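Side-chain contacts in putative amidohydrolase/peptidase (Burkholderia cenocepacia, PDB 4WJB), which binds zinc and probably hydrolyses carbon-nitrogen bonds other than peptide bonds, as an amidohydrolase of the peptidase M20 family: residues A[59-62]-A[63-66]; A[300-304]-A[305-309]; A[373-376]-A[377-380]. One frame throughout, in Å; residues are numbered along the deposited sequence. Where two conformers were deposited one is given.

Contact 1: A[59-62]-A[63-66]; sequences VQWA and REAG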
# COMPACT_ATOMS: atom_id res chain seq x y z
N VAL A 59 18.44 -35.94 -26.38
CA VAL A 59 19.52 -36.22 -27.29
C VAL A 59 19.45 -37.68 -27.74
O VAL A 59 19.61 -37.97 -28.93
CB VAL A 59 20.89 -35.90 -26.65
CG1 VAL A 59 22.01 -36.67 -27.35
CG2 VAL A 59 21.15 -34.41 -26.70
N GLN A 60 19.19 -38.58 -26.80
CA GLN A 60 19.07 -40.00 -27.14
C GLN A 60 17.91 -40.23 -28.10
O GLN A 60 18.06 -40.93 -29.11
CB GLN A 60 18.91 -40.85 -25.88
CG GLN A 60 18.66 -42.34 -26.16
CD GLN A 60 19.87 -43.05 -26.77
OE1 GLN A 60 21.01 -42.64 -26.57
NE2 GLN A 60 19.61 -44.13 -27.52
N TRP A 61 16.75 -39.64 -27.81
CA TRP A 61 15.58 -39.82 -28.67
C TRP A 61 15.78 -39.22 -30.06
O TRP A 61 15.36 -39.80 -31.07
CB TRP A 61 14.34 -39.21 -28.02
CG TRP A 61 13.83 -39.97 -26.83
CD1 TRP A 61 14.20 -41.23 -26.44
CD2 TRP A 61 12.86 -39.51 -25.88
NE1 TRP A 61 13.51 -41.58 -25.30
CE2 TRP A 61 12.69 -40.54 -24.94
CE3 TRP A 61 12.13 -38.33 -25.74
CZ2 TRP A 61 11.80 -40.43 -23.86
CZ3 TRP A 61 11.24 -38.22 -24.67
CH2 TRP A 61 11.09 -39.26 -23.74
N ALA A 62 16.45 -38.07 -30.11
CA ALA A 62 16.72 -37.39 -31.37
C ALA A 62 17.62 -38.22 -32.28
O ALA A 62 17.38 -38.33 -33.49
CB ALA A 62 17.35 -36.04 -31.11
N ARG A 63 18.66 -38.81 -31.70
CA ARG A 63 19.58 -39.65 -32.46
C ARG A 63 18.88 -40.91 -32.96
O ARG A 63 19.06 -41.31 -34.11
CB ARG A 63 20.81 -40.01 -31.62
CG ARG A 63 21.80 -38.87 -31.47
CD ARG A 63 22.85 -39.17 -30.41
NE ARG A 63 23.92 -38.17 -30.40
CZ ARG A 63 24.81 -38.04 -29.42
NH1 ARG A 63 24.74 -38.84 -28.36
NH2 ARG A 63 25.75 -37.12 -29.49
N GLU A 64 18.07 -41.51 -32.09
CA GLU A 64 17.29 -42.69 -32.47
C GLU A 64 16.33 -42.37 -33.61
O GLU A 64 15.95 -43.26 -34.38
CB GLU A 64 16.53 -43.23 -31.26
CG GLU A 64 17.42 -43.86 -30.20
CD GLU A 64 16.70 -44.17 -28.90
OE1 GLU A 64 15.47 -43.93 -28.82
OE2 GLU A 64 17.35 -44.66 -27.96
N ALA A 65 15.95 -41.10 -33.73
CA ALA A 65 15.09 -40.65 -34.82
C ALA A 65 15.91 -40.14 -36.01
O ALA A 65 15.38 -39.50 -36.91
CB ALA A 65 14.15 -39.56 -34.32
N GLY A 66 17.21 -40.42 -35.99
CA GLY A 66 18.07 -40.14 -37.13
C GLY A 66 18.63 -38.73 -37.22
O GLY A 66 19.21 -38.37 -38.25
O HOH W 1 22.53 -40.50 -27.29

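Contact 2: A[300-304]-A[305-309]; sequences FRHPD and DAVLD. With SO4 (sulfate ion), chain G.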
# COMPACT_ATOMS: atom_id res chain seq x y z
N PHE A 300 2.28 -0.48 -18.57
CA PHE A 300 1.46 -0.64 -19.76
C PHE A 300 2.05 -1.76 -20.61
O PHE A 300 3.27 -1.86 -20.74
CB PHE A 300 1.42 0.65 -20.58
CG PHE A 300 0.71 1.79 -19.91
CD1 PHE A 300 -0.52 1.60 -19.30
CD2 PHE A 300 1.26 3.06 -19.90
CE1 PHE A 300 -1.18 2.65 -18.69
CE2 PHE A 300 0.61 4.12 -19.29
CZ PHE A 300 -0.62 3.91 -18.68
N ARG A 301 1.19 -2.59 -21.18
CA ARG A 301 1.64 -3.59 -22.15
C ARG A 301 0.70 -3.62 -23.35
O ARG A 301 -0.52 -3.60 -23.19
CB ARG A 301 1.75 -4.98 -21.52
CG ARG A 301 2.64 -5.02 -20.29
CD ARG A 301 3.04 -6.43 -19.91
NE ARG A 301 3.59 -6.48 -18.56
CZ ARG A 301 4.39 -7.43 -18.11
NH1 ARG A 301 4.76 -8.43 -18.90
NH2 ARG A 301 4.84 -7.39 -16.86
N HIS A 302 1.28 -3.67 -24.55
CA HIS A 302 0.52 -3.63 -25.80
C HIS A 302 1.43 -3.99 -26.97
O HIS A 302 2.60 -3.62 -26.98
CB HIS A 302 -0.10 -2.25 -26.02
CG HIS A 302 -1.22 -2.23 -27.02
ND1 HIS A 302 -1.01 -2.10 -28.37
CD2 HIS A 302 -2.56 -2.32 -26.85
CE1 HIS A 302 -2.18 -2.12 -29.00
NE2 HIS A 302 -3.14 -2.24 -28.09
N PRO A 303 0.89 -4.69 -27.98
CA PRO A 303 1.70 -5.07 -29.15
C PRO A 303 2.04 -3.90 -30.07
O PRO A 303 2.84 -4.06 -30.99
CB PRO A 303 0.81 -6.08 -29.88
CG PRO A 303 -0.59 -5.69 -29.48
CD PRO A 303 -0.47 -5.27 -28.04
N ASP A 304 1.42 -2.74 -29.84
CA ASP A 304 1.61 -1.58 -30.72
C ASP A 304 2.33 -0.46 -29.97
O ASP A 304 1.82 0.06 -28.98
CB ASP A 304 0.26 -1.09 -31.25
CG ASP A 304 0.39 -0.04 -32.35
OD1 ASP A 304 1.44 0.62 -32.45
OD2 ASP A 304 -0.59 0.13 -33.11
N ASP A 305 3.51 -0.08 -30.46
CA ASP A 305 4.29 0.98 -29.81
C ASP A 305 3.59 2.34 -29.88
O ASP A 305 3.76 3.17 -28.99
CB ASP A 305 5.68 1.08 -30.43
CG ASP A 305 6.78 0.91 -29.40
OD1 ASP A 305 6.46 0.70 -28.21
OD2 ASP A 305 7.97 0.97 -29.78
N ALA A 306 2.81 2.56 -30.93
CA ALA A 306 2.05 3.80 -31.07
C ALA A 306 1.02 3.92 -29.96
O ALA A 306 0.83 5.01 -29.40
CB ALA A 306 1.38 3.87 -32.43
N VAL A 307 0.36 2.81 -29.64
CA VAL A 307 -0.60 2.78 -28.54
C VAL A 307 0.10 3.01 -27.20
O VAL A 307 -0.40 3.75 -26.35
CB VAL A 307 -1.36 1.43 -28.50
CG1 VAL A 307 -2.13 1.28 -27.19
CG2 VAL A 307 -2.30 1.33 -29.70
N LEU A 308 1.27 2.39 -27.02
CA LEU A 308 2.07 2.61 -25.82
C LEU A 308 2.44 4.08 -25.68
O LEU A 308 2.47 4.62 -24.57
CB LEU A 308 3.32 1.73 -25.84
CG LEU A 308 3.09 0.24 -25.56
CD1 LEU A 308 4.38 -0.55 -25.70
CD2 LEU A 308 2.48 0.03 -24.17
N ASP A 309 2.72 4.74 -26.80
CA ASP A 309 2.99 6.17 -26.79
C ASP A 309 1.77 6.95 -26.32
O ASP A 309 1.89 7.90 -25.55
CB ASP A 309 3.42 6.66 -28.17
CG ASP A 309 4.85 6.29 -28.50
OD1 ASP A 309 5.60 5.89 -27.58
OD2 ASP A 309 5.23 6.39 -29.69
S SO4 G . 7.23 -10.19 -16.90
O1 SO4 G . 6.37 -9.76 -15.80
O2 SO4 G . 7.66 -9.02 -17.66
O3 SO4 G . 8.40 -10.87 -16.37
O4 SO4 G . 6.49 -11.10 -17.77

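Contact 3: A[373-376]-A[377-380]; sequences ACYV and ARVA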
# COMPACT_ATOMS: atom_id res chain seq x y z
N ALA A 373 11.49 -17.41 -28.38
CA ALA A 373 11.15 -17.00 -29.74
C ALA A 373 11.12 -15.49 -29.91
O ALA A 373 11.35 -14.99 -31.01
CB ALA A 373 9.81 -17.60 -30.16
N CYS A 374 10.83 -14.77 -28.83
CA CYS A 374 10.78 -13.31 -28.87
C CYS A 374 12.14 -12.72 -29.24
O CYS A 374 12.22 -11.70 -29.93
CB CYS A 374 10.30 -12.75 -27.53
SG CYS A 374 8.59 -13.19 -27.13
N TYR A 375 13.21 -13.37 -28.78
CA TYR A 375 14.57 -12.95 -29.10
C TYR A 375 14.99 -13.50 -30.47
O TYR A 375 15.64 -12.80 -31.26
CB TYR A 375 15.55 -13.40 -28.01
CG TYR A 375 15.50 -12.59 -26.72
CD1 TYR A 375 14.82 -11.38 -26.66
CD2 TYR A 375 16.13 -13.05 -25.57
CE1 TYR A 375 14.78 -10.64 -25.48
CE2 TYR A 375 16.10 -12.32 -24.39
CZ TYR A 375 15.42 -11.12 -24.35
OH TYR A 375 15.39 -10.40 -23.18
N VAL A 376 14.62 -14.74 -30.75
CA VAL A 376 15.00 -15.38 -32.01
C VAL A 376 14.39 -14.61 -33.18
O VAL A 376 14.95 -14.59 -34.28
CB VAL A 376 14.56 -16.86 -32.03
CG1 VAL A 376 14.94 -17.55 -33.36
CG2 VAL A 376 15.20 -17.59 -30.86
N ALA A 377 13.27 -13.95 -32.93
CA ALA A 377 12.63 -13.12 -33.95
C ALA A 377 13.56 -12.03 -34.49
O ALA A 377 13.37 -11.54 -35.60
CB ALA A 377 11.35 -12.50 -33.39
N ARG A 378 14.58 -11.67 -33.71
CA ARG A 378 15.57 -10.67 -34.15
C ARG A 378 16.51 -11.17 -35.24
O ARG A 378 17.08 -10.38 -35.98
CB ARG A 378 16.41 -10.20 -32.96
CG ARG A 378 15.64 -9.49 -31.87
CD ARG A 378 16.60 -8.87 -30.86
NE ARG A 378 15.88 -8.39 -29.69
CZ ARG A 378 16.41 -7.59 -28.77
NH1 ARG A 378 17.66 -7.17 -28.88
NH2 ARG A 378 15.68 -7.21 -27.73
N VAL A 379 16.71 -12.49 -35.31
CA VAL A 379 17.71 -13.03 -36.23
C VAL A 379 17.15 -14.06 -37.21
O VAL A 379 17.90 -14.70 -37.94
CB VAL A 379 18.88 -13.68 -35.46
CG1 VAL A 379 19.63 -12.64 -34.63
CG2 VAL A 379 18.38 -14.83 -34.58
N ALA A 380 15.83 -14.20 -37.22
CA ALA A 380 15.17 -15.16 -38.10
C ALA A 380 13.69 -14.84 -38.21
O ALA A 380 13.10 -14.35 -37.25
CB ALA A 380 15.36 -16.57 -37.59
O HOH W 2 13.10 -9.24 -29.86

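Contact 1: A[59-62]-A[63-66]
Val-59 and Arg-63, one helical turn apart, run side by side and point the same way. The methyl CG1 of Val-59 lies over one face of the Arg-63 guanidinium, 3.5 Å above its plane and displaced toward the rim, and comes to 3.6 Å from Arg-63 NH1. Two torsions bring this about: CG1 is anti to the backbone N of Val-59 (chi1 158°), and the arginine chain is extended from CG to NE, which carries the charged group back along the helix. A water bridges the arginine to a third side chain, donating to Gln-60 OE1 at 2.7 Å and accepting from Arg-63 NH1 at 3.0 Å. Gln-60 was deposited in two conformers, and this bridge belongs to the one described; it may not hold in the other.

Gln-60 also turns its NE2 to Glu-64 OE2, with amide and carboxylate planes 76° apart. The modelled separation of NE2 and OE2, 2.4 Å, is too short to trust, and the second conformer adds to the doubt about the exact geometry of this bond. The second carboxylate oxygen, Glu-64 OE1, approaches Trp-61 CD1 obliquely at 3.8 Å.

Beneath these side chains the backbone gives up its helical pattern. Regular bonds run from Arg-63 N to Val-59 O and from Glu-64 N to Gln-60 O, whereas Ala-65 N is shared weakly between Trp-61 O and Ala-62 O. Gly-66, with positive phi (85°), is the C-prime residue of a Schellman motif and sends its N to Arg-63 O at 2.8 Å.

This last turn of helix 49-64 packs on strands and helices alike. Val-59 and Ala-62 touch strands 68-71 and 77-81, while Trp-61 lies between helices 21-31 and 109-124, with Arg-120 in a cation-pi contact.

Contact 2: A[300-304]-A[305-309]
His-302 and Val-307 meet as a CH-pi contact: Val-307 CG1 stands 3.5 Å from the imidazole centroid and 6° off the ring normal, squarely over the face. The two side chains cross at about a right angle. Pro-303 CD lies over the opposite face, offset toward the rim.

Apolar packing continues at Leu-308, whose CD2 touches Phe-300 CB at 3.8 Å and His-302 CB at 3.9 Å.

Hydrogen bonds then fix the turn. Asp-304 is the N-cap of helix 305-326. Its CG is anti to the backbone N (chi1 -170°), which brings OD1 to 2.8 Å from Ala-306 N; the donor stands above the carboxylate plane. Asp-304 O accepts from Leu-308 N, an i to i+4 bond that begins the helix, and Asp-304 N donates to His-302 ND1 at 2.9 Å, which would hold the imidazole rotation.

Ionic contacts lie on the other side of the strand. Arg-301 presents its guanidinium edge to a sulfate, probably from the crystallisation liquor, NH2 to O1 at 3.0 Å, with further weak bonds; its NE forms a salt bridge to Glu-299. The sulfate is also bonded by Asn-288 and His-239 of the second subunit.

Strand 289-302 and helix 305-326 run nearly antiparallel here (154°), the strand bonding to strands 217-234 and 274-283, with Arg-227 salt-bridged to Asp-305 and Asp-309.

Contact 3: A[373-376]-A[377-380]
The contact is the turn that leads from short helix 372-376 toward strand 382-387, and across it the backbone bonds change their spacing. Ala-377 N reaches Ala-373 O at 2.9 Å, the four-residue spacing of an alpha helix. The next two bonds span only three residues, as in 3-10 or beta turns: Arg-378 N to Tyr-375 O and Val-379 N to Val-376 O, both 2.9 Å. In each of these two the donor stands well above the carbonyl plane, by more than 50°, which is the geometric sign of the tighter winding.

The same winding carries Ala-377 CB close to Ala-373 O and Arg-378 CB close to Tyr-375 O, as a consequence of the backbone path alone. Val-379 differs, because its contact depends on the side-chain torsion: CG2 occupies the position between backbone N and carbonyl carbon, and from there it touches Val-376 O at 3.5 Å.

The turn is close to the metal centre without belonging to it: the side chain of Ala-373 is about 8 Å from that of the zinc ligand His-203. Ala-373 N donates to Glu-201, while Val-376 and Ala-377 pack on Thr-382. Tyr-375 lies against Met-150 and Tyr-338.

Tyr-375 and Arg-378 lie alongside each other and point the same way, with no closer approach of their side chains than 4.2 Å, Tyr-375 CE1 to Arg-378 NH2. Their flat groups are not stacked: ring and guanidinium planes are 75° apart, and NH2 comes to the ring obliquely. The extended arginine chain places NE within one water of the Cys-374 carbonyl. That water lies in the guanidinium plane at its edge, accepts from Arg-378 NE at 2.9 Å and donates to Cys-374 O at 2.6 Å.

Along the chain the three contacts come in series, each completed before the next begins, and none touches another. Contacts 1 and 2 lie on opposite sides of the chain's centre, their own centres 43 Å apart. Contact 3 is 26 Å from contact 1 and 20 Å from contact 2, centre to centre. Strand pairing runs from 68-71 and 77-81, beside contact 1, through 133-138, 91-96 and 198-204 to 382-387, which follows contact 3; His-96 and His-203 on this path bind zinc. Contact 2 lies instead in the M20 dimerisation range, where residues of both subunits bond the sulfate. This separation is consistent with the two-domain M20 architecture, zinc-bearing and dimerisation domains.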